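Local coordinates for methylglyoxal reductase (NADPH-dependent) (Candida albicans SC5314, PDB 6KWS), which probably reduces methylglyoxal with NADPH as hydride donor, as a member of the dihydroflavonol-4-reductase branch of the NAD(P)-dependent epimerase/dehydratase family, at residues A[196-201]-A[213-218]; A[218-222]-A[330-334]; A[237-242]-A[320-326]. The protein carries 1 engineered substitution. One frame throughout, in Å; residues are numbered along the deposited sequence.

Contact 1: residues A[196-201]-A[213-218]; sequences FVFGPQ and TSSEII
The hydroxyl of Ser215 donates to the backbone carbonyl of Gly199, with OG 3.1 Å from O and lying 25° from the carbonyl plane. A small residue suits this place, because the backbone of 213-218 comes close here: the CA atoms of Phe198 and Ser215 are 5.0 Å apart. Gly199 itself has a positive phi, 116°, a backbone shape that glycine takes without crowding the carbonyl of Phe198. The amide N of Ser215 is held in turn by Thr213 OG1 at 2.9 Å, a capping bond at the type I turn that leads into helix 216-222. Strand 196-198, this helix and strand 234-239 form a beta-alpha-beta unit at one margin of the Rossmann-type sheet, and Val197 belongs to the NADPH site, touching Phe12 of helix 12-23. The CB of Ser214 packs against the carbonyl of Val197, a place that a small residue suits. Its OG, turned anti to the backbone N (chi1 -161°), reaches the edge of the Phe196 ring. Over one face of that ring comes Ile217 CD1, the two side chains crossing at about a right angle. Ile218 sends its CD1 over a face of Phe198 in a CH-pi contact, 3.9 Å from the ring centroid, while Ile217 CD1 and Ser214 O approach the Phe198 ring at its edge.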
ATOM      1  N   PHE A 196       2.415  -5.165  -5.810  1.00 28.83           N
ATOM      2  CA  PHE A 196       0.969  -5.133  -6.011  1.00 31.02           C
ATOM      3  C   PHE A 196       0.257  -5.724  -4.802  1.00 27.68           C
ATOM      4  O   PHE A 196       0.560  -6.836  -4.367  1.00 30.89           O
ATOM      5  CB  PHE A 196       0.563  -5.898  -7.267  1.00 34.03           C
ATOM      6  CG  PHE A 196       1.053  -5.284  -8.526  1.00 42.69           C
ATOM      7  CD1 PHE A 196       0.483  -4.108  -9.011  1.00 38.45           C
ATOM      8  CD2 PHE A 196       2.084  -5.891  -9.252  1.00 41.62           C
ATOM      9  CE1 PHE A 196       0.947  -3.536 -10.190  1.00 37.06           C
ATOM     10  CE2 PHE A 196       2.552  -5.327 -10.437  1.00 33.04           C
ATOM     11  CZ  PHE A 196       1.984  -4.148 -10.900  1.00 38.76           C
ATOM     12  N   VAL A 197      -0.691  -4.979  -4.256  1.00 25.96           N
ATOM     13  CA  VAL A 197      -1.358  -5.375  -3.024  1.00 31.07           C
ATOM     14  C   VAL A 197      -2.662  -6.093  -3.359  1.00 36.32           C
ATOM     15  O   VAL A 197      -3.588  -5.493  -3.915  1.00 38.10           O
ATOM     16  CB  VAL A 197      -1.615  -4.167  -2.119  1.00 28.09           C
ATOM     17  CG1 VAL A 197      -2.342  -4.632  -0.899  1.00 31.60           C
ATOM     18  CG2 VAL A 197      -0.302  -3.489  -1.752  1.00 26.55           C
ATOM     19  N   PHE A 198      -2.728  -7.378  -3.022  1.00 32.58           N
ATOM     20  CA  PHE A 198      -3.906  -8.213  -3.190  1.00 33.52           C
ATOM     21  C   PHE A 198      -4.575  -8.399  -1.836  1.00 33.43           C
ATOM     22  O   PHE A 198      -4.067  -7.963  -0.806  1.00 35.10           O
ATOM     23  CB  PHE A 198      -3.533  -9.584  -3.775  1.00 35.20           C
ATOM     24  CG  PHE A 198      -3.041  -9.539  -5.177  1.00 31.28           C
ATOM     25  CD1 PHE A 198      -3.285  -8.442  -5.974  1.00 32.98           C
ATOM     26  CD2 PHE A 198      -2.333 -10.614  -5.705  1.00 34.18           C
ATOM     27  CE1 PHE A 198      -2.825  -8.402  -7.284  1.00 37.19           C
ATOM     28  CE2 PHE A 198      -1.868 -10.589  -7.024  1.00 31.49           C
ATOM     29  CZ  PHE A 198      -2.118  -9.479  -7.813  1.00 36.05           C
ATOM     30  N   GLY A 199      -5.703  -9.103  -1.832  1.00 35.50           N
ATOM     31  CA  GLY A 199      -6.345  -9.473  -0.595  1.00 33.80           C
ATOM     32  C   GLY A 199      -7.705  -8.834  -0.460  1.00 34.95           C
ATOM     33  O   GLY A 199      -8.046  -7.890  -1.177  1.00 38.66           O
ATOM     34  N   PRO A 200      -8.508  -9.338   0.474  1.00 37.24           N
ATOM     35  CA  PRO A 200      -9.861  -8.804   0.666  1.00 36.86           C
ATOM     36  C   PRO A 200      -9.854  -7.444   1.350  1.00 35.42           C
ATOM     37  O   PRO A 200      -8.898  -7.064   2.030  1.00 38.58           O
ATOM     38  CB  PRO A 200     -10.500  -9.852   1.571  1.00 35.76           C
ATOM     39  CG  PRO A 200      -9.306 -10.254   2.446  1.00 35.05           C
ATOM     40  CD  PRO A 200      -8.175 -10.360   1.485  1.00 32.85           C
ATOM     41  N   GLN A 201     -10.966  -6.728   1.203  1.00 34.32           N
ATOM     42  CA  GLN A 201     -11.211  -5.550   2.028  1.00 38.57           C
ATOM     43  C   GLN A 201     -11.599  -5.917   3.460  1.00 35.85           C
ATOM     44  O   GLN A 201     -12.103  -7.007   3.739  1.00 35.61           O
ATOM     45  CB  GLN A 201     -12.308  -4.694   1.411  1.00 43.11           C
ATOM     46  CG  GLN A 201     -12.134  -4.499  -0.057  1.00 43.09           C
ATOM     47  CD  GLN A 201     -12.526  -3.125  -0.478  1.00 53.76           C
ATOM     48  OE1 GLN A 201     -13.699  -2.859  -0.741  1.00 68.40           O
ATOM     49  NE2 GLN A 201     -11.548  -2.226  -0.541  1.00 61.09           N
ATOM     50  N   THR A 213      -8.790  -0.572  -6.057  1.00 74.95           N
ATOM     51  CA  THR A 213      -7.525  -1.047  -5.521  1.00 61.71           C
ATOM     52  C   THR A 213      -6.774  -1.877  -6.560  1.00 63.39           C
ATOM     53  O   THR A 213      -7.157  -1.973  -7.731  1.00 60.03           O
ATOM     54  CB  THR A 213      -7.728  -1.902  -4.257  1.00 60.95           C
ATOM     55  OG1 THR A 213      -7.964  -3.277  -4.622  1.00 54.98           O
ATOM     56  CG2 THR A 213      -8.902  -1.399  -3.410  1.00 64.43           C
ATOM     57  N   SER A 214      -5.694  -2.516  -6.107  1.00 63.97           N
ATOM     58  CA  SER A 214      -4.905  -3.385  -6.963  1.00 58.68           C
ATOM     59  C   SER A 214      -5.514  -4.773  -7.117  1.00 56.77           C
ATOM     60  O   SER A 214      -5.112  -5.526  -8.010  1.00 50.80           O
ATOM     61  CB  SER A 214      -3.496  -3.508  -6.410  1.00 49.10           C
ATOM     62  OG  SER A 214      -2.651  -3.970  -7.437  1.00 54.66           O
ATOM     63  N   SER A 215      -6.474  -5.127  -6.265  1.00 59.35           N
ATOM     64  CA  SER A 215      -7.199  -6.372  -6.454  1.00 52.14           C
ATOM     65  C   SER A 215      -8.028  -6.364  -7.734  1.00 57.12           C
ATOM     66  O   SER A 215      -8.537  -7.420  -8.119  1.00 54.27           O
ATOM     67  CB  SER A 215      -8.091  -6.646  -5.231  1.00 55.23           C
ATOM     68  OG  SER A 215      -7.361  -7.217  -4.144  1.00 41.73           O
ATOM     69  N   GLU A 216      -8.161  -5.208  -8.411  1.00 59.71           N
ATOM     70  CA  GLU A 216      -8.834  -5.145  -9.708  1.00 57.80           C
ATOM     71  C   GLU A 216      -8.151  -6.010 -10.760  1.00 55.82           C
ATOM     72  O   GLU A 216      -8.832  -6.525 -11.653  1.00 56.66           O
ATOM     73  CB  GLU A 216      -8.936  -3.698 -10.199  1.00 58.52           C
ATOM     74  CG  GLU A 216      -9.442  -3.553 -11.643  1.00 69.52           C
ATOM     75  CD  GLU A 216     -10.987  -3.792 -11.788  1.00 78.87           C
ATOM     76  OE1 GLU A 216     -11.715  -3.833 -10.759  1.00 74.91           O
ATOM     77  OE2 GLU A 216     -11.458  -3.966 -12.939  1.00 72.66           O
ATOM     78  N   ILE A 217      -6.831  -6.194 -10.675  1.00 50.29           N
ATOM     79  CA  ILE A 217      -6.175  -7.222 -11.484  1.00 50.71           C
ATOM     80  C   ILE A 217      -6.923  -8.547 -11.357  1.00 51.05           C
ATOM     81  O   ILE A 217      -7.273  -9.189 -12.356  1.00 52.66           O
ATOM     82  CB  ILE A 217      -4.701  -7.352 -11.065  1.00 49.99           C
ATOM     83  CG1 ILE A 217      -4.061  -5.970 -11.123  1.00 47.97           C
ATOM     84  CG2 ILE A 217      -3.967  -8.344 -11.940  1.00 43.07           C
ATOM     85  CD1 ILE A 217      -2.614  -5.954 -10.800  1.00 46.32           C
ATOM     86  N   ILE A 218      -7.203  -8.954 -10.119  1.00 48.71           N
ATOM     87  CA  ILE A 218      -7.961 -10.177  -9.867  1.00 47.65           C
ATOM     88  C   ILE A 218      -9.398 -10.025 -10.354  1.00 53.84           C
ATOM     89  O   ILE A 218      -9.944 -10.901 -11.037  1.00 47.21           O
ATOM     90  CB  ILE A 218      -7.900 -10.518  -8.369  1.00 41.81           C
ATOM     91  CG1 ILE A 218      -6.454 -10.872  -8.001  1.00 42.72           C
ATOM     92  CG2 ILE A 218      -8.856 -11.643  -8.035  1.00 37.80           C
ATOM     93  CD1 ILE A 218      -6.163 -10.929  -6.532  1.00 33.91           C
TER

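Contact 2: residues A[218-222]-A[330-334]; sequences INSIL and TVEQI
Thr330 faces Ile218 with its methyl group: CG2 lies 4.3 Å from Ile218 CD1, a loose apolar touch at one end of the contact. The hydroxyl is used elsewhere, OG1 bonding to the carbonyl of Ser326 one turn back in the same helix, so a threonine can offer its neighbour a methyl while its polar atom stays satisfied in a buried place.

Val331 follows and splits its two methyls between two partners. CG2 meets Ile218 CG2 at 3.7 Å, branch against branch, and CG1, placed anti to the backbone N (chi1 175°), comes to 4.1 Å from Leu222 CD1. A beta-branched residue does this well, since it presents two methyls close to the backbone, and Ile218 and Leu222 stand one helical turn apart to receive them.

Ile334, one turn beyond Thr330, closes the row. Its CG2 packs on the same Leu222 CD1, 4.2 Å away, and its CD1 lies 3.6 Å from Asn219 OD1. This last contact is van der Waals only; the amide of Asn219 is anchored through ND2, which bonds to Glu216 OE1 and to the carbonyl of Gln209. Its aliphatic neighbour therefore packs against an amide already held from elsewhere.

The axes of the two short segments approach to 10.7 Å and cross at -58°, so the helices touch obliquely, mainly through apolar side chains. Helix 270-280 adjoins both: Leu273 touches Ile218, and Ile277 touches Val331. Helix 323-337, the last of the chain, is thus packed against helix 216-222 beside helix 270-280, while Ser215, just ahead of helix 216-222, touches Thr330.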
ATOM      1  N   ILE A 218      -7.203  -8.954 -10.119  1.00 48.71           N
ATOM      2  CA  ILE A 218      -7.961 -10.177  -9.867  1.00 47.65           C
ATOM      3  C   ILE A 218      -9.398 -10.025 -10.354  1.00 53.84           C
ATOM      4  O   ILE A 218      -9.944 -10.901 -11.037  1.00 47.21           O
ATOM      5  CB  ILE A 218      -7.900 -10.518  -8.369  1.00 41.81           C
ATOM      6  CG1 ILE A 218      -6.454 -10.872  -8.001  1.00 42.72           C
ATOM      7  CG2 ILE A 218      -8.856 -11.643  -8.035  1.00 37.80           C
ATOM      8  CD1 ILE A 218      -6.163 -10.929  -6.532  1.00 33.91           C
ATOM      9  N   ASN A 219     -10.029  -8.902 -10.004  1.00 55.80           N
ATOM     10  CA  ASN A 219     -11.399  -8.636 -10.426  1.00 52.44           C
ATOM     11  C   ASN A 219     -11.541  -8.683 -11.943  1.00 53.74           C
ATOM     12  O   ASN A 219     -12.537  -9.199 -12.463  1.00 52.74           O
ATOM     13  CB  ASN A 219     -11.844  -7.271  -9.898  1.00 58.16           C
ATOM     14  CG  ASN A 219     -13.339  -7.165  -9.763  1.00 58.48           C
ATOM     15  OD1 ASN A 219     -14.017  -8.168  -9.582  1.00 59.33           O
ATOM     16  ND2 ASN A 219     -13.867  -5.955  -9.869  1.00 64.09           N
ATOM     17  N   SER A 220     -10.558  -8.142 -12.671  1.00 53.01           N
ATOM     18  CA  SER A 220     -10.681  -8.082 -14.120  1.00 50.04           C
ATOM     19  C   SER A 220     -10.682  -9.479 -14.736  1.00 52.31           C
ATOM     20  O   SER A 220     -11.306  -9.690 -15.784  1.00 51.89           O
ATOM     21  CB  SER A 220      -9.561  -7.225 -14.699  1.00 51.59           C
ATOM     22  OG  SER A 220      -8.352  -7.959 -14.744  1.00 60.21           O
ATOM     23  N   ILE A 221     -10.019 -10.448 -14.090  1.00 51.01           N
ATOM     24  CA  ILE A 221     -10.141 -11.847 -14.506  1.00 46.86           C
ATOM     25  C   ILE A 221     -11.597 -12.306 -14.452  1.00 50.21           C
ATOM     26  O   ILE A 221     -12.081 -12.996 -15.359  1.00 52.49           O
ATOM     27  CB  ILE A 221      -9.261 -12.761 -13.636  1.00 45.48           C
ATOM     28  CG1 ILE A 221      -7.777 -12.388 -13.716  1.00 47.57           C
ATOM     29  CG2 ILE A 221      -9.497 -14.202 -14.004  1.00 42.14           C
ATOM     30  CD1 ILE A 221      -7.237 -12.346 -15.096  1.00 50.53           C
ATOM     31  N   LEU A 222     -12.317 -11.950 -13.383  1.00 48.95           N
ATOM     32  CA  LEU A 222     -13.678 -12.456 -13.213  1.00 48.82           C
ATOM     33  C   LEU A 222     -14.647 -11.937 -14.264  1.00 49.36           C
ATOM     34  O   LEU A 222     -15.742 -12.489 -14.390  1.00 45.46           O
ATOM     35  CB  LEU A 222     -14.220 -12.109 -11.824  1.00 45.25           C
ATOM     36  CG  LEU A 222     -13.443 -12.719 -10.663  1.00 42.56           C
ATOM     37  CD1 LEU A 222     -14.016 -12.320  -9.330  1.00 39.33           C
ATOM     38  CD2 LEU A 222     -13.431 -14.212 -10.805  1.00 47.03           C
ATOM     39  N   THR A 330      -9.835 -13.083  -1.686  1.00 31.09           N
ATOM     40  CA  THR A 330     -10.291 -11.915  -2.428  1.00 34.98           C
ATOM     41  C   THR A 330     -11.506 -12.252  -3.280  1.00 37.77           C
ATOM     42  O   THR A 330     -12.512 -11.528  -3.266  1.00 34.67           O
ATOM     43  CB  THR A 330      -9.162 -11.381  -3.314  1.00 34.66           C
ATOM     44  OG1 THR A 330      -7.993 -11.164  -2.524  1.00 37.76           O
ATOM     45  CG2 THR A 330      -9.554 -10.077  -4.005  1.00 32.44           C
ATOM     46  N   VAL A 331     -11.402 -13.327  -4.063  1.00 31.86           N
ATOM     47  CA  VAL A 331     -12.503 -13.707  -4.933  1.00 36.11           C
ATOM     48  C   VAL A 331     -13.734 -14.055  -4.102  1.00 40.17           C
ATOM     49  O   VAL A 331     -14.858 -13.644  -4.434  1.00 37.24           O
ATOM     50  CB  VAL A 331     -12.084 -14.875  -5.850  1.00 37.62           C
ATOM     51  CG1 VAL A 331     -13.287 -15.369  -6.678  1.00 36.87           C
ATOM     52  CG2 VAL A 331     -10.958 -14.453  -6.754  1.00 35.46           C
ATOM     53  N   GLU A 332     -13.539 -14.824  -3.018  1.00 35.94           N
ATOM     54  CA  GLU A 332     -14.652 -15.215  -2.159  1.00 35.54           C
ATOM     55  C   GLU A 332     -15.434 -13.990  -1.733  1.00 37.37           C
ATOM     56  O   GLU A 332     -16.665 -13.939  -1.848  1.00 33.70           O
ATOM     57  CB  GLU A 332     -14.134 -15.966  -0.931  1.00 41.27           C
ATOM     58  CG  GLU A 332     -15.113 -16.998  -0.367  1.00 53.29           C
ATOM     59  CD  GLU A 332     -14.926 -17.264   1.140  1.00 69.15           C
ATOM     60  OE1 GLU A 332     -15.708 -18.074   1.706  1.00 71.53           O
ATOM     61  OE2 GLU A 332     -14.008 -16.660   1.757  1.00 68.69           O
ATOM     62  N   GLN A 333     -14.712 -12.962  -1.297  1.00 37.33           N
ATOM     63  CA  GLN A 333     -15.355 -11.741  -0.845  1.00 30.41           C
ATOM     64  C   GLN A 333     -16.135 -11.086  -1.969  1.00 31.64           C
ATOM     65  O   GLN A 333     -17.303 -10.751  -1.805  1.00 40.34           O
ATOM     66  CB  GLN A 333     -14.302 -10.807  -0.287  1.00 34.95           C
ATOM     67  CG  GLN A 333     -14.827  -9.723   0.595  1.00 37.22           C
ATOM     68  CD  GLN A 333     -13.764  -8.699   0.887  1.00 40.54           C
ATOM     69  OE1 GLN A 333     -12.944  -8.376   0.027  1.00 47.83           O
ATOM     70  NE2 GLN A 333     -13.750  -8.198   2.108  1.00 41.10           N
ATOM     71  N   ILE A 334     -15.515 -10.921  -3.132  1.00 36.31           N
ATOM     72  CA  ILE A 334     -16.192 -10.294  -4.265  1.00 38.54           C
ATOM     73  C   ILE A 334     -17.444 -11.074  -4.647  1.00 42.13           C
ATOM     74  O   ILE A 334     -18.524 -10.501  -4.834  1.00 40.54           O
ATOM     75  CB  ILE A 334     -15.231 -10.180  -5.464  1.00 38.70           C
ATOM     76  CG1 ILE A 334     -14.017  -9.311  -5.124  1.00 40.89           C
ATOM     77  CG2 ILE A 334     -15.966  -9.678  -6.693  1.00 32.86           C
ATOM     78  CD1 ILE A 334     -13.026  -9.148  -6.281  1.00 44.93           C
TER

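Contact 3: residues A[237-242]-A[320-326]; sequences WVDVRD and YYNLEQS
Asp239 and Ser326 meet through the shortest polar bond between the segments: Ser326 OG donates to OD2 at 2.7 Å, on the anti side of the carboxylate. Both carboxylate oxygens of this buried aspartate take two donors. OD1 caps the helix that begins at Val240 by accepting from Arg241 N, and from the opposite face of its plane it takes Arg241 NE at 2.8 Å, in a bond that is almost straight (177°). OD2 takes Arg241 NH2 as well as the serine. An aspartate suits the N-cap, and here its negative charge is probably balanced by the arginine's side-on, two-nitrogen grip.

With its rotation probably fixed by that grip, the guanidinium lies flat on the ring of Tyr321, with planes 3° apart and Arg241 CZ 3.7 Å from the ring centroid, a cation-pi stack. The bend at chi3 (-61°) helps turn the arginine's end back toward its own Asp239. NH2 has a further partner, Asp329.

Asp242 gives its OD2 to the backbone N of Tyr321 at 2.9 Å, on the syn side, so the loop is pinned just before helix 323-337. That helix is opened by a capping box: Asn322 OD1 accepts from Gln325 N, and Gln325 OE1 from Asn322 N at 3.0 Å. Trp237 supplies the apolar part, with Leu323 CD2 over the face of its five-membered ring, 3.8 Å from that centroid.

Two capped helix starts held against each other by buried carboxylates join strand 234-239, next to the outermost strand 196-198 of the Rossmann-type sheet, to the C-terminal helix.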
ATOM      1  N   TRP A 237       3.687  -9.482  -5.675  1.00 29.99           N
ATOM      2  CA  TRP A 237       2.442  -9.208  -4.985  1.00 28.55           C
ATOM      3  C   TRP A 237       2.681  -9.457  -3.505  1.00 31.61           C
ATOM      4  O   TRP A 237       3.649 -10.115  -3.116  1.00 29.97           O
ATOM      5  CB  TRP A 237       1.303 -10.097  -5.516  1.00 30.32           C
ATOM      6  CG  TRP A 237       1.547 -11.499  -5.084  1.00 32.95           C
ATOM      7  CD1 TRP A 237       2.352 -12.424  -5.688  1.00 31.50           C
ATOM      8  CD2 TRP A 237       1.072 -12.105  -3.877  1.00 34.57           C
ATOM      9  NE1 TRP A 237       2.391 -13.580  -4.937  1.00 29.04           N
ATOM     10  CE2 TRP A 237       1.612 -13.406  -3.822  1.00 32.84           C
ATOM     11  CE3 TRP A 237       0.238 -11.669  -2.839  1.00 29.99           C
ATOM     12  CZ2 TRP A 237       1.343 -14.274  -2.774  1.00 31.64           C
ATOM     13  CZ3 TRP A 237      -0.032 -12.531  -1.812  1.00 32.41           C
ATOM     14  CH2 TRP A 237       0.520 -13.825  -1.783  1.00 32.41           C
ATOM     15  N   VAL A 238       1.772  -8.949  -2.684  1.00 34.72           N
ATOM     16  CA  VAL A 238       1.777  -9.210  -1.250  1.00 28.27           C
ATOM     17  C   VAL A 238       0.353  -8.985  -0.765  1.00 29.59           C
ATOM     18  O   VAL A 238      -0.368  -8.146  -1.310  1.00 31.13           O
ATOM     19  CB  VAL A 238       2.797  -8.295  -0.535  1.00 28.33           C
ATOM     20  CG1 VAL A 238       2.439  -6.855  -0.794  1.00 32.71           C
ATOM     21  CG2 VAL A 238       2.829  -8.558   0.940  1.00 28.86           C
ATOM     22  N   ASP A 239      -0.071  -9.768   0.224  1.00 32.00           N
ATOM     23  CA  ASP A 239      -1.427  -9.631   0.742  1.00 29.69           C
ATOM     24  C   ASP A 239      -1.544  -8.379   1.608  1.00 32.36           C
ATOM     25  O   ASP A 239      -0.630  -8.041   2.367  1.00 30.25           O
ATOM     26  CB  ASP A 239      -1.819 -10.876   1.543  1.00 36.04           C
ATOM     27  CG  ASP A 239      -3.277 -10.856   2.002  1.00 35.43           C
ATOM     28  OD1 ASP A 239      -3.595 -10.230   3.047  1.00 34.01           O
ATOM     29  OD2 ASP A 239      -4.105 -11.491   1.321  1.00 37.73           O
ATOM     30  N   VAL A 240      -2.699  -7.708   1.497  1.00 31.31           N
ATOM     31  CA  VAL A 240      -2.944  -6.430   2.164  1.00 32.63           C
ATOM     32  C   VAL A 240      -2.857  -6.564   3.675  1.00 37.37           C
ATOM     33  O   VAL A 240      -2.432  -5.627   4.365  1.00 38.06           O
ATOM     34  CB  VAL A 240      -4.317  -5.867   1.742  1.00 32.96           C
ATOM     35  CG1 VAL A 240      -5.414  -6.826   2.134  1.00 31.23           C
ATOM     36  CG2 VAL A 240      -4.565  -4.483   2.352  1.00 28.93           C
ATOM     37  N   ARG A 241      -3.256  -7.719   4.215  1.00 36.48           N
ATOM     38  CA  ARG A 241      -3.221  -7.915   5.658  1.00 33.65           C
ATOM     39  C   ARG A 241      -1.788  -7.958   6.184  1.00 37.30           C
ATOM     40  O   ARG A 241      -1.510  -7.462   7.283  1.00 34.07           O
ATOM     41  CB  ARG A 241      -3.991  -9.182   6.005  1.00 33.73           C
ATOM     42  CG  ARG A 241      -5.488  -8.993   5.818  1.00 34.14           C
ATOM     43  CD  ARG A 241      -6.227 -10.305   5.729  1.00 30.75           C
ATOM     44  NE  ARG A 241      -5.787 -11.101   4.585  1.00 37.40           N
ATOM     45  CZ  ARG A 241      -6.351 -12.248   4.213  1.00 37.53           C
ATOM     46  NH1 ARG A 241      -7.387 -12.732   4.884  1.00 33.25           N
ATOM     47  NH2 ARG A 241      -5.889 -12.907   3.159  1.00 36.02           N
ATOM     48  N   ASP A 242      -0.859  -8.526   5.406  1.00 39.30           N
ATOM     49  CA  ASP A 242       0.548  -8.503   5.804  1.00 38.30           C
ATOM     50  C   ASP A 242       1.153  -7.110   5.666  1.00 35.06           C
ATOM     51  O   ASP A 242       2.006  -6.714   6.466  1.00 35.76           O
ATOM     52  CB  ASP A 242       1.324  -9.531   4.987  1.00 36.80           C
ATOM     53  CG  ASP A 242       0.793 -10.935   5.204  1.00 43.44           C
ATOM     54  OD1 ASP A 242       0.373 -11.202   6.366  1.00 45.96           O
ATOM     55  OD2 ASP A 242       0.765 -11.753   4.238  1.00 39.97           O
ATOM     56  N   TYR A 320       3.768 -14.785   5.849  1.00 43.51           N
ATOM     57  CA  TYR A 320       2.833 -14.141   4.934  1.00 37.41           C
ATOM     58  C   TYR A 320       1.814 -15.142   4.412  1.00 40.77           C
ATOM     59  O   TYR A 320       2.105 -16.339   4.276  1.00 41.86           O
ATOM     60  CB  TYR A 320       3.553 -13.558   3.720  1.00 39.94           C
ATOM     61  CG  TYR A 320       4.586 -12.476   3.966  1.00 43.13           C
ATOM     62  CD1 TYR A 320       4.743 -11.866   5.207  1.00 40.76           C
ATOM     63  CD2 TYR A 320       5.391 -12.053   2.926  1.00 39.66           C
ATOM     64  CE1 TYR A 320       5.690 -10.880   5.392  1.00 41.22           C
ATOM     65  CE2 TYR A 320       6.322 -11.085   3.100  1.00 44.62           C
ATOM     66  CZ  TYR A 320       6.475 -10.500   4.324  1.00 46.44           C
ATOM     67  OH  TYR A 320       7.428  -9.526   4.436  1.00 48.95           O
ATOM     68  N   TYR A 321       0.625 -14.640   4.078  1.00 34.71           N
ATOM     69  CA  TYR A 321      -0.274 -15.396   3.208  1.00 34.67           C
ATOM     70  C   TYR A 321       0.429 -15.760   1.897  1.00 37.42           C
ATOM     71  O   TYR A 321       1.363 -15.078   1.458  1.00 36.84           O
ATOM     72  CB  TYR A 321      -1.521 -14.581   2.892  1.00 34.00           C
ATOM     73  CG  TYR A 321      -2.453 -14.359   4.048  1.00 39.63           C
ATOM     74  CD1 TYR A 321      -3.431 -15.292   4.352  1.00 40.50           C
ATOM     75  CD2 TYR A 321      -2.386 -13.202   4.822  1.00 40.80           C
ATOM     76  CE1 TYR A 321      -4.305 -15.088   5.397  1.00 43.62           C
ATOM     77  CE2 TYR A 321      -3.260 -12.991   5.885  1.00 33.78           C
ATOM     78  CZ  TYR A 321      -4.219 -13.942   6.160  1.00 40.38           C
ATOM     79  OH  TYR A 321      -5.122 -13.780   7.194  1.00 44.91           O
ATOM     80  N   ASN A 322      -0.026 -16.835   1.253  1.00 32.86           N
ATOM     81  CA  ASN A 322       0.506 -17.175  -0.062  1.00 33.17           C
ATOM     82  C   ASN A 322      -0.495 -16.773  -1.153  1.00 34.46           C
ATOM     83  O   ASN A 322      -1.601 -16.290  -0.866  1.00 34.04           O
ATOM     84  CB  ASN A 322       0.874 -18.658  -0.142  1.00 31.20           C
ATOM     85  CG  ASN A 322      -0.336 -19.595   0.008  1.00 36.98           C
ATOM     86  OD1 ASN A 322      -1.434 -19.334  -0.499  1.00 36.47           O
ATOM     87  ND2 ASN A 322      -0.118 -20.713   0.692  1.00 39.25           N
ATOM     88  N   LEU A 323      -0.104 -16.983  -2.421  1.00 28.65           N
ATOM     89  CA  LEU A 323      -0.953 -16.564  -3.538  1.00 30.21           C
ATOM     90  C   LEU A 323      -2.351 -17.165  -3.433  1.00 35.62           C
ATOM     91  O   LEU A 323      -3.353 -16.446  -3.557  1.00 36.73           O
ATOM     92  CB  LEU A 323      -0.331 -16.945  -4.878  1.00 26.69           C
ATOM     93  CG  LEU A 323      -0.294 -15.896  -5.997  1.00 28.16           C
ATOM     94  CD1 LEU A 323      -0.555 -16.525  -7.337  1.00 29.27           C
ATOM     95  CD2 LEU A 323      -1.204 -14.697  -5.775  1.00 28.60           C
ATOM     96  N   GLU A 324      -2.443 -18.485  -3.211  1.00 34.14           N
ATOM     97  CA  GLU A 324      -3.754 -19.132  -3.228  1.00 34.53           C
ATOM     98  C   GLU A 324      -4.659 -18.584  -2.127  1.00 33.08           C
ATOM     99  O   GLU A 324      -5.827 -18.282  -2.381  1.00 33.10           O
ATOM    100  CB  GLU A 324      -3.611 -20.659  -3.113  1.00 36.57           C
ATOM    101  CG  GLU A 324      -4.948 -21.457  -2.956  1.00 43.65           C
ATOM    102  CD  GLU A 324      -5.477 -21.527  -1.505  1.00 51.47           C
ATOM    103  OE1 GLU A 324      -6.703 -21.308  -1.297  1.00 48.63           O
ATOM    104  OE2 GLU A 324      -4.664 -21.787  -0.575  1.00 51.26           O
ATOM    105  N   GLN A 325      -4.152 -18.450  -0.902  1.00 28.33           N
ATOM    106  CA  GLN A 325      -4.984 -17.875   0.148  1.00 33.98           C
ATOM    107  C   GLN A 325      -5.427 -16.474  -0.227  1.00 32.32           C
ATOM    108  O   GLN A 325      -6.616 -16.141  -0.164  1.00 33.03           O
ATOM    109  CB  GLN A 325      -4.235 -17.851   1.480  1.00 33.85           C
ATOM    110  CG  GLN A 325      -3.518 -19.127   1.763  1.00 38.09           C
ATOM    111  CD  GLN A 325      -2.773 -19.102   3.066  1.00 41.22           C
ATOM    112  OE1 GLN A 325      -1.727 -18.455   3.186  1.00 45.32           O
ATOM    113  NE2 GLN A 325      -3.297 -19.816   4.059  1.00 42.45           N
ATOM    114  N   SER A 326      -4.473 -15.643  -0.641  1.00 33.01           N
ATOM    115  CA  SER A 326      -4.765 -14.250  -0.926  1.00 32.16           C
ATOM    116  C   SER A 326      -5.770 -14.130  -2.061  1.00 32.90           C
ATOM    117  O   SER A 326      -6.758 -13.390  -1.960  1.00 30.51           O
ATOM    118  CB  SER A 326      -3.464 -13.518  -1.254  1.00 33.75           C
ATOM    119  OG  SER A 326      -3.650 -12.112  -1.223  1.00 36.73           O
TER

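Overall arrangement
All three contacts lie on one side of the molecule, at the end of the mixed sheet where strand 196-198 is outermost and 234-239 its neighbour. Contacts 1 and 2 have centres about 8 Å apart and share helix 216-222, with Ile218 in both; contact 3 is about 10 Å from the first and 14 Å from the second. Contacts 2 and 3 both use helix 323-337. Contact 1 is local and closes first along the chain, and the other two then bring the C-terminal helix back to the 196-242 region. The side chain of Thr330 in that helix lies about 7 Å from that of Phe12, an NADPH-site residue, so the helix probably belongs to the surroundings of the cofactor site.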